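Local coordinates for kelch domain-containing protein (Colletotrichum graminicola M1.001, PDB 5C86) that probably oxidises alcohols as a copper-dependent oxidase of the AA5 family, related to galactose oxidase and glyoxal oxidase, at residues R215-S226 with F237-Y245; K275-A283 with V293-L302. All coordinates share one frame; numbering follows the deposited sequence.

Contact 1: residues R215-S226 with F237-Y245; sequences RGTDEDSMCGVS and FTYGGGKGY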
loop_
_atom_site.group_PDB
_atom_site.type_symbol
_atom_site.label_atom_id
_atom_site.label_comp_id
_atom_site.label_asym_id
_atom_site.label_seq_id
_atom_site.Cartn_x
_atom_site.Cartn_y
_atom_site.Cartn_z
ATOM N N ARG A 215 -17.036 -6.588 11.097
ATOM C CA ARG A 215 -15.777 -7.289 11.058
ATOM C C ARG A 215 -15.648 -8.227 12.252
ATOM O O ARG A 215 -14.965 -7.990 13.235
ATOM C CB ARG A 215 -14.587 -6.298 10.961
ATOM C CG ARG A 215 -13.263 -6.976 10.687
ATOM C CD ARG A 215 -12.067 -6.032 10.382
ATOM N NE ARG A 215 -11.912 -5.054 11.443
ATOM C CZ ARG A 215 -12.492 -3.853 11.475
ATOM N NH1 ARG A 215 -13.033 -3.310 10.428
ATOM N NH2 ARG A 215 -12.451 -3.151 12.603
ATOM N N GLY A 216 -16.400 -9.322 12.186
ATOM C CA GLY A 216 -16.433 -10.250 13.329
ATOM C C GLY A 216 -16.825 -9.591 14.622
ATOM O O GLY A 216 -17.749 -8.799 14.619
ATOM N N THR A 217 -16.121 -9.910 15.702
ATOM C CA THR A 217 -16.322 -9.219 16.957
ATOM C C THR A 217 -15.260 -8.151 17.179
ATOM O O THR A 217 -15.054 -7.707 18.275
ATOM C CB THR A 217 -16.203 -10.195 18.151
ATOM O OG1 THR A 217 -14.917 -10.867 18.081
ATOM C CG2 THR A 217 -17.378 -11.152 18.055
ATOM N N ASP A 218 -14.563 -7.729 16.121
ATOM C CA ASP A 218 -13.555 -6.646 16.295
ATOM C C ASP A 218 -14.201 -5.342 16.690
ATOM O O ASP A 218 -15.426 -5.065 16.443
ATOM C CB ASP A 218 -12.783 -6.462 14.967
ATOM C CG ASP A 218 -11.406 -5.823 15.129
ATOM O OD1 ASP A 218 -10.869 -5.805 16.266
ATOM O OD2 ASP A 218 -10.851 -5.356 14.059
ATOM N N GLU A 219 -13.394 -4.537 17.342
ATOM C CA GLU A 219 -13.747 -3.151 17.646
ATOM C C GLU A 219 -13.283 -2.220 16.499
ATOM O O GLU A 219 -12.523 -2.605 15.625
ATOM C CB GLU A 219 -13.138 -2.685 18.987
ATOM C CG GLU A 219 -13.557 -3.418 20.278
ATOM C CD GLU A 219 -15.057 -3.564 20.446
ATOM O OE1 GLU A 219 -15.859 -2.681 20.021
ATOM O OE2 GLU A 219 -15.453 -4.601 21.009
ATOM N N ASP A 220 -13.705 -0.986 16.540
ATOM C CA ASP A 220 -13.180 0.022 15.644
ATOM C C ASP A 220 -11.623 0.057 15.789
ATOM O O ASP A 220 -11.056 -0.113 16.890
ATOM C CB ASP A 220 -13.676 1.373 16.054
ATOM C CG ASP A 220 -15.155 1.582 15.748
ATOM O OD1 ASP A 220 -15.791 0.831 14.977
ATOM O OD2 ASP A 220 -15.682 2.625 16.221
ATOM N N SER A 221 -10.929 0.218 14.625
ATOM C CA SER A 221 -9.499 -0.096 14.566
ATOM C C SER A 221 -8.792 0.929 13.683
ATOM O O SER A 221 -8.092 0.594 12.731
ATOM C CB SER A 221 -9.335 -1.485 13.929
ATOM O OG SER A 221 -9.785 -2.521 14.780
ATOM N N MET A 222 -8.811 2.185 14.120
ATOM C CA MET A 222 -8.186 3.248 13.378
ATOM C C MET A 222 -6.688 3.005 13.320
ATOM O O MET A 222 -6.096 2.677 14.341
ATOM C CB MET A 222 -8.447 4.577 14.048
ATOM C CG MET A 222 -7.812 5.787 13.337
ATOM S SD MET A 222 -8.283 6.040 11.615
ATOM C CE MET A 222 -9.981 6.533 11.765
ATOM N N CYS A 223 -6.124 3.153 12.123
ATOM C CA CYS A 223 -4.699 2.951 11.862
ATOM C C CYS A 223 -4.239 1.575 12.228
ATOM O O CYS A 223 -3.075 1.362 12.575
ATOM C CB CYS A 223 -3.835 4.034 12.486
ATOM S SG CYS A 223 -4.289 5.673 11.773
ATOM N N GLY A 224 -5.205 0.622 12.150
ATOM C CA GLY A 224 -4.913 -0.789 11.871
ATOM C C GLY A 224 -4.490 -0.877 10.430
ATOM O O GLY A 224 -4.490 0.122 9.722
ATOM N N VAL A 225 -4.050 -2.045 10.011
ATOM C CA VAL A 225 -3.547 -2.273 8.659
ATOM C C VAL A 225 -4.327 -3.379 7.992
ATOM O O VAL A 225 -4.899 -4.276 8.657
ATOM C CB VAL A 225 -2.065 -2.575 8.659
ATOM C CG1 VAL A 225 -1.263 -1.369 9.073
ATOM C CG2 VAL A 225 -1.696 -3.740 9.526
ATOM N N SER A 226 -4.332 -3.380 6.691
ATOM C CA SER A 226 -4.997 -4.424 5.889
ATOM C C SER A 226 -4.320 -4.608 4.582
ATOM O O SER A 226 -3.726 -3.639 4.041
ATOM C CB SER A 226 -6.476 -4.133 5.680
ATOM O OG SER A 226 -6.758 -3.054 4.796
ATOM N N PHE A 237 -6.155 -9.643 4.798
ATOM C CA PHE A 237 -5.718 -9.784 6.171
ATOM C C PHE A 237 -5.866 -8.436 6.825
ATOM O O PHE A 237 -5.568 -7.382 6.195
ATOM C CB PHE A 237 -4.232 -10.130 6.165
ATOM C CG PHE A 237 -3.519 -9.964 7.472
ATOM C CD1 PHE A 237 -3.675 -10.896 8.500
ATOM C CD2 PHE A 237 -2.616 -8.957 7.634
ATOM C CE1 PHE A 237 -3.005 -10.796 9.665
ATOM C CE2 PHE A 237 -1.908 -8.847 8.840
ATOM C CZ PHE A 237 -2.048 -9.797 9.833
ATOM N N THR A 238 -6.318 -8.422 8.073
ATOM C CA THR A 238 -6.451 -7.167 8.863
ATOM C C THR A 238 -5.818 -7.298 10.163
ATOM O O THR A 238 -5.794 -8.408 10.730
ATOM C CB THR A 238 -7.906 -6.744 9.078
ATOM O OG1 THR A 238 -8.560 -7.637 10.036
ATOM C CG2 THR A 238 -8.677 -6.679 7.742
ATOM N N TYR A 239 -5.228 -6.217 10.738
ATOM C CA TYR A 239 -4.483 -6.327 11.988
ATOM C C TYR A 239 -4.555 -5.026 12.765
ATOM O O TYR A 239 -4.244 -3.978 12.229
ATOM C CB TYR A 239 -2.982 -6.642 11.760
ATOM C CG TYR A 239 -2.243 -6.993 13.031
ATOM C CD1 TYR A 239 -2.376 -8.268 13.535
ATOM C CD2 TYR A 239 -1.513 -6.089 13.736
ATOM C CE1 TYR A 239 -1.777 -8.655 14.699
ATOM C CE2 TYR A 239 -0.898 -6.444 14.920
ATOM C CZ TYR A 239 -1.012 -7.761 15.354
ATOM O OH TYR A 239 -0.384 -8.186 16.532
ATOM N N GLY A 240 -4.769 -5.147 14.061
ATOM C CA GLY A 240 -4.486 -4.060 14.995
ATOM C C GLY A 240 -5.365 -2.844 14.894
ATOM O O GLY A 240 -6.502 -2.892 14.436
ATOM N N GLY A 241 -4.766 -1.700 15.266
ATOM C CA GLY A 241 -5.526 -0.461 15.326
ATOM C C GLY A 241 -6.138 -0.173 16.701
ATOM O O GLY A 241 -6.081 -0.966 17.638
ATOM N N GLY A 242 -6.789 0.955 16.791
ATOM C CA GLY A 242 -7.357 1.411 18.064
ATOM C C GLY A 242 -8.765 1.942 17.945
ATOM O O GLY A 242 -9.204 2.430 16.897
ATOM N N LYS A 243 -9.495 1.993 19.082
ATOM C CA LYS A 243 -10.887 2.496 19.074
ATOM C C LYS A 243 -11.027 3.973 18.816
ATOM O O LYS A 243 -12.095 4.451 18.509
ATOM C CB LYS A 243 -11.579 2.153 20.395
ATOM C CG LYS A 243 -11.888 0.733 20.627
ATOM C CD LYS A 243 -12.620 0.571 21.991
ATOM C CE LYS A 243 -11.646 0.472 23.134
ATOM N NZ LYS A 243 -12.429 0.483 24.408
ATOM N N GLY A 244 -9.916 4.697 18.824
ATOM C CA GLY A 244 -9.822 6.047 18.378
ATOM C C GLY A 244 -8.489 6.323 17.750
ATOM O O GLY A 244 -7.563 5.551 17.935
ATOM N N TYR A 245 -8.398 7.454 17.092
ATOM C CA TYR A 245 -7.121 7.871 16.458
ATOM C C TYR A 245 -5.989 7.928 17.458
ATOM O O TYR A 245 -4.851 7.537 17.185
ATOM C CB TYR A 245 -7.309 9.195 15.709
ATOM C CG TYR A 245 -6.397 9.430 14.541
ATOM C CD1 TYR A 245 -5.042 9.755 14.688
ATOM C CD2 TYR A 245 -6.868 9.328 13.276
ATOM C CE1 TYR A 245 -4.230 9.898 13.560
ATOM C CE2 TYR A 245 -6.106 9.502 12.167
ATOM C CZ TYR A 245 -4.773 9.774 12.281
ATOM O OH TYR A 245 -3.959 9.947 11.201
HETATM O O HOH W 1 -8.272 -4.829 13.367
HETATM O O HOH W 2 -14.540 4.010 18.159
#

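Contact 2: residues K275-A283 with V293-L302; sequences KYNRGFANA and VVGGMQKMWL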
loop_
_atom_site.group_PDB
_atom_site.type_symbol
_atom_site.label_atom_id
_atom_site.label_comp_id
_atom_site.label_asym_id
_atom_site.label_seq_id
_atom_site.Cartn_x
_atom_site.Cartn_y
_atom_site.Cartn_z
ATOM N N LYS A 275 1.661 -11.277 18.631
ATOM C CA LYS A 275 2.310 -11.065 19.889
ATOM C C LYS A 275 2.338 -9.600 20.291
ATOM O O LYS A 275 2.361 -9.280 21.482
ATOM C CB LYS A 275 3.691 -11.556 19.802
ATOM C CG LYS A 275 4.460 -11.495 21.082
ATOM C CD LYS A 275 5.866 -12.099 20.892
ATOM C CE LYS A 275 6.632 -12.370 22.197
ATOM N NZ LYS A 275 6.152 -11.602 23.352
ATOM N N TYR A 276 2.303 -8.682 19.335
ATOM C CA TYR A 276 2.496 -7.264 19.630
ATOM C C TYR A 276 1.329 -6.453 19.153
ATOM O O TYR A 276 1.032 -6.447 17.933
ATOM C CB TYR A 276 3.791 -6.820 18.983
ATOM C CG TYR A 276 5.001 -7.564 19.446
ATOM C CD1 TYR A 276 5.478 -7.406 20.765
ATOM C CD2 TYR A 276 5.708 -8.421 18.592
ATOM C CE1 TYR A 276 6.574 -8.114 21.192
ATOM C CE2 TYR A 276 6.790 -9.107 19.022
ATOM C CZ TYR A 276 7.220 -8.936 20.318
ATOM O OH TYR A 276 8.333 -9.665 20.758
ATOM N N ASN A 277 0.663 -5.759 20.050
ATOM C CA ASN A 277 -0.422 -4.829 19.661
ATOM C C ASN A 277 0.154 -3.585 18.976
ATOM O O ASN A 277 1.222 -3.081 19.360
ATOM C CB ASN A 277 -1.291 -4.451 20.803
ATOM C CG ASN A 277 -0.525 -3.880 22.004
ATOM O OD1 ASN A 277 0.545 -4.350 22.372
ATOM N ND2 ASN A 277 -1.118 -2.851 22.616
ATOM N N ARG A 278 -0.438 -3.217 17.843
ATOM C CA ARG A 278 0.104 -2.129 17.017
ATOM C C ARG A 278 -0.918 -1.177 16.511
ATOM O O ARG A 278 -1.928 -1.586 15.874
ATOM C CB ARG A 278 0.782 -2.682 15.755
ATOM C CG ARG A 278 1.919 -3.672 16.049
ATOM C CD ARG A 278 2.453 -4.286 14.752
ATOM N NE ARG A 278 3.199 -5.521 14.969
ATOM C CZ ARG A 278 4.498 -5.624 15.200
ATOM N NH1 ARG A 278 5.257 -4.559 15.198
ATOM N NH2 ARG A 278 5.035 -6.818 15.413
ATOM N N GLY A 279 -0.659 0.126 16.698
ATOM C CA GLY A 279 -1.324 1.227 16.007
ATOM C C GLY A 279 -0.265 2.032 15.270
ATOM O O GLY A 279 0.846 2.261 15.788
ATOM N N PHE A 280 -0.584 2.376 14.033
ATOM C CA PHE A 280 0.374 3.103 13.142
ATOM C C PHE A 280 1.460 2.203 12.556
ATOM O O PHE A 280 2.455 2.704 12.008
ATOM C CB PHE A 280 1.021 4.390 13.765
ATOM C CG PHE A 280 0.046 5.308 14.450
ATOM C CD1 PHE A 280 -1.126 5.748 13.847
ATOM C CD2 PHE A 280 0.281 5.711 15.775
ATOM C CE1 PHE A 280 -2.033 6.551 14.525
ATOM C CE2 PHE A 280 -0.646 6.531 16.434
ATOM C CZ PHE A 280 -1.813 6.898 15.814
ATOM N N ALA A 281 1.237 0.891 12.550
ATOM C CA ALA A 281 2.116 -0.022 11.835
ATOM C C ALA A 281 1.878 0.018 10.351
ATOM O O ALA A 281 0.996 0.738 9.862
ATOM C CB ALA A 281 2.053 -1.450 12.342
ATOM N N ASN A 282 2.738 -0.701 9.590
ATOM C CA ASN A 282 2.533 -0.934 8.181
ATOM C C ASN A 282 2.550 -2.416 7.922
ATOM O O ASN A 282 3.216 -3.162 8.617
ATOM C CB ASN A 282 3.599 -0.302 7.328
ATOM C CG ASN A 282 3.517 1.216 7.288
ATOM O OD1 ASN A 282 2.884 1.747 6.397
ATOM N ND2 ASN A 282 4.101 1.898 8.245
ATOM N N ALA A 283 1.760 -2.861 6.949
ATOM C CA ALA A 283 1.783 -4.263 6.560
ATOM C C ALA A 283 2.091 -4.398 5.089
ATOM O O ALA A 283 1.570 -3.626 4.306
ATOM C CB ALA A 283 0.456 -4.927 6.826
ATOM N N VAL A 293 4.473 -7.305 9.179
ATOM C CA VAL A 293 3.833 -6.255 9.967
ATOM C C VAL A 293 4.922 -5.595 10.761
ATOM O O VAL A 293 5.501 -6.261 11.632
ATOM C CB VAL A 293 2.705 -6.762 10.857
ATOM C CG1 VAL A 293 2.013 -5.602 11.473
ATOM C CG2 VAL A 293 1.691 -7.574 10.002
ATOM N N VAL A 294 5.174 -4.321 10.486
ATOM C CA VAL A 294 6.332 -3.649 11.082
ATOM C C VAL A 294 5.921 -2.338 11.784
ATOM O O VAL A 294 5.078 -1.560 11.293
ATOM C CB VAL A 294 7.391 -3.315 10.019
ATOM C CG1 VAL A 294 6.862 -2.610 8.796
ATOM C CG2 VAL A 294 8.622 -2.589 10.606
ATOM N N GLY A 295 6.522 -2.139 12.964
ATOM C CA GLY A 295 6.358 -0.873 13.683
ATOM C C GLY A 295 5.072 -0.796 14.448
ATOM O O GLY A 295 4.461 -1.795 14.846
ATOM N N GLY A 296 4.611 0.455 14.619
ATOM C CA GLY A 296 3.445 0.725 15.452
ATOM C C GLY A 296 3.786 0.851 16.933
ATOM O O GLY A 296 4.869 0.485 17.376
ATOM N N MET A 297 2.822 1.350 17.667
ATOM C CA MET A 297 2.941 1.525 19.137
ATOM C C MET A 297 1.769 0.972 19.855
ATOM O O MET A 297 0.726 0.663 19.249
ATOM C CB MET A 297 3.107 3.030 19.421
ATOM C CG MET A 297 1.873 3.866 19.146
ATOM S SD MET A 297 2.125 5.638 18.883
ATOM C CE MET A 297 2.833 6.167 20.465
ATOM N N GLN A 298 1.892 0.886 21.180
ATOM C CA GLN A 298 0.828 0.377 22.021
ATOM C C GLN A 298 -0.179 1.409 22.389
ATOM O O GLN A 298 -1.323 1.378 21.946
ATOM C CB GLN A 298 1.442 -0.251 23.294
ATOM C CG GLN A 298 2.415 -1.351 22.950
ATOM C CD GLN A 298 2.890 -2.011 24.197
ATOM O OE1 GLN A 298 3.624 -1.433 24.941
ATOM N NE2 GLN A 298 2.423 -3.194 24.440
ATOM N N LYS A 299 0.196 2.404 23.188
ATOM C CA LYS A 299 -0.746 3.466 23.520
ATOM C C LYS A 299 -0.650 4.594 22.496
ATOM O O LYS A 299 0.413 5.243 22.367
ATOM C CB LYS A 299 -0.473 3.947 24.946
ATOM C CG LYS A 299 -1.272 5.167 25.405
ATOM C CD LYS A 299 -2.724 4.838 25.627
ATOM C CE LYS A 299 -3.475 5.992 26.289
ATOM N NZ LYS A 299 -3.373 6.032 27.773
ATOM N N MET A 300 -1.714 4.812 21.742
ATOM C CA MET A 300 -1.550 5.592 20.484
ATOM C C MET A 300 -1.544 7.093 20.793
ATOM O O MET A 300 -2.563 7.617 21.202
ATOM C CB MET A 300 -2.648 5.203 19.506
ATOM C CG MET A 300 -2.443 3.778 18.993
ATOM S SD MET A 300 -3.946 3.144 18.175
ATOM C CE MET A 300 -3.970 4.175 16.765
ATOM N N TRP A 301 -0.433 7.718 20.380
ATOM C CA TRP A 301 -0.257 9.173 20.385
ATOM C C TRP A 301 0.546 9.581 19.166
ATOM O O TRP A 301 1.436 8.831 18.709
ATOM C CB TRP A 301 0.490 9.655 21.613
ATOM C CG TRP A 301 -0.198 9.430 22.926
ATOM C CD1 TRP A 301 0.271 8.660 23.894
ATOM C CD2 TRP A 301 -1.475 9.935 23.387
ATOM N NE1 TRP A 301 -0.569 8.698 24.971
ATOM C CE2 TRP A 301 -1.685 9.413 24.640
ATOM C CE3 TRP A 301 -2.461 10.774 22.837
ATOM C CZ2 TRP A 301 -2.852 9.720 25.386
ATOM C CZ3 TRP A 301 -3.609 11.068 23.583
ATOM C CH2 TRP A 301 -3.766 10.519 24.838
ATOM N N LEU A 302 0.245 10.751 18.668
ATOM C CA LEU A 302 0.889 11.248 17.459
ATOM C C LEU A 302 2.283 11.816 17.777
ATOM O O LEU A 302 2.525 12.334 18.869
ATOM C CB LEU A 302 0.029 12.275 16.752
ATOM C CG LEU A 302 -1.441 11.927 16.499
ATOM C CD1 LEU A 302 -2.075 12.903 15.577
ATOM C CD2 LEU A 302 -1.534 10.527 15.906
HETATM O O HOH W 3 5.802 1.014 10.464
#

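Contact 1: residues R215-S226 with F237-Y245
Phe237 lies in strand 235-239, and its carbonyl oxygen takes a CA-H contact from Ser226. Thr238 and Ser226 are a non-hydrogen-bonded antiparallel pair, with Thr238 CG2 3.9 Å from Ser226 CB. The Thr238 OG1 also lies 3.9 Å from Arg215 CD. That arginine turns its NE and NH2 on one oxygen, Asp218 OD2, in the plane of the guanidinium group. The shorter bond of this salt bridge, NE to OD2, is 2.8 Å. Tyr239 and Val225 are a hydrogen-bonded antiparallel pair, with Val225 N 2.9 Å from Tyr239 O. Their side chains lie alongside each other. A water lies between Gly240 O and Asp218 OD2. At Gly241 the two segments come very close, 3.5 Å from its CA to Gly224 CA. Gly242 pairs with Met222 through two backbone bonds. Lys243 O shares a second water with Asp220 OD2. The same carboxylate is bonded to Lys196 N through OD1 and to Gln170 N through OD2. Tyr245 ends the segment against two sulfurs. Cys223 SG sits over one face of its ring, 4.5 Å from the centroid. Met222 bends at chi2 (57°) and chi3 (69°), which brings SD obliquely to the ring in a Met-aromatic contact. The Tyr245 hydroxyl bonds to Tyr334 and His178, and its side chain touches Tyr120, a copper ligand in another structure of this protein. The contact is thus the open end of a propeller-blade hairpin, beside the metal site. Strand 254-258 flanks strand 235-239 in the same sheet, while Phe237 reaches across to strand 291-294.

Contact 2: residues K275-A283 with V293-L302
Asn277 and Gln298 join their side-chain amides at the mouth of a beta hairpin in a kelch-type propeller blade. Gln298 NE2 gives a nearly straight bond (174°) to a lone pair of Asn277 OD1, 3.0 Å away. The two amide planes are 65° apart. Asn277 ND2 is taken up by Ser250 O. Arg278 runs extended from CG to NE and sends NH1 to a lone pair of Gly295 O at 2.9 Å. Val293 O lies over one face of the guanidinium group and Tyr276 CB over the opposite face. NH2 goes to Thr311 O and to Glu313, which probably balances the buried charge. Backbone N and O of Gly279 are both used by Met297, and those of Asn282 by Val294. Val294 O accepts further from a water, which in turn accepts from Asn282 ND2. Phe280 makes the main apolar part of the contact, its ring set among Met297, Met300 and Leu302. Met297 SD comes to the ring edge, 4.8 Å from the centroid, and accepts a weak bond from Trp301 N. Leu302 crosses the Phe280 side chain at about a right angle and touches CZ with CD2. Met300 bends at chi3 (68°), which lays its methyl on the ring face as a CH-pi contact, CE 3.6 Å from Phe280 CZ.

In the fold
Contacts 1 and 2 are matching places in two propeller blades: each joins the first two strands of a four-stranded sheet and the loops leading from them. Both are largely buried and about equally far from the chain centre. They touch directly. Tyr239 OH reaches Tyr276 O, Gly241 N meets Arg278 O, and the backbones of Cys223 and Phe280 are hydrogen-bonded. Their chemistry differs. The salt bridge of contact 1 stays within one segment; that of contact 2 runs from Arg278 to Glu313, outside both. Contact 1 sets a tyrosine next to the copper-site residues Tyr120 and His423. Contact 2 has direct side-chain bonds across its segments and a methionine-lined phenylalanine. The side chain of its Leu302 is about 6 Å from that of Tyr120.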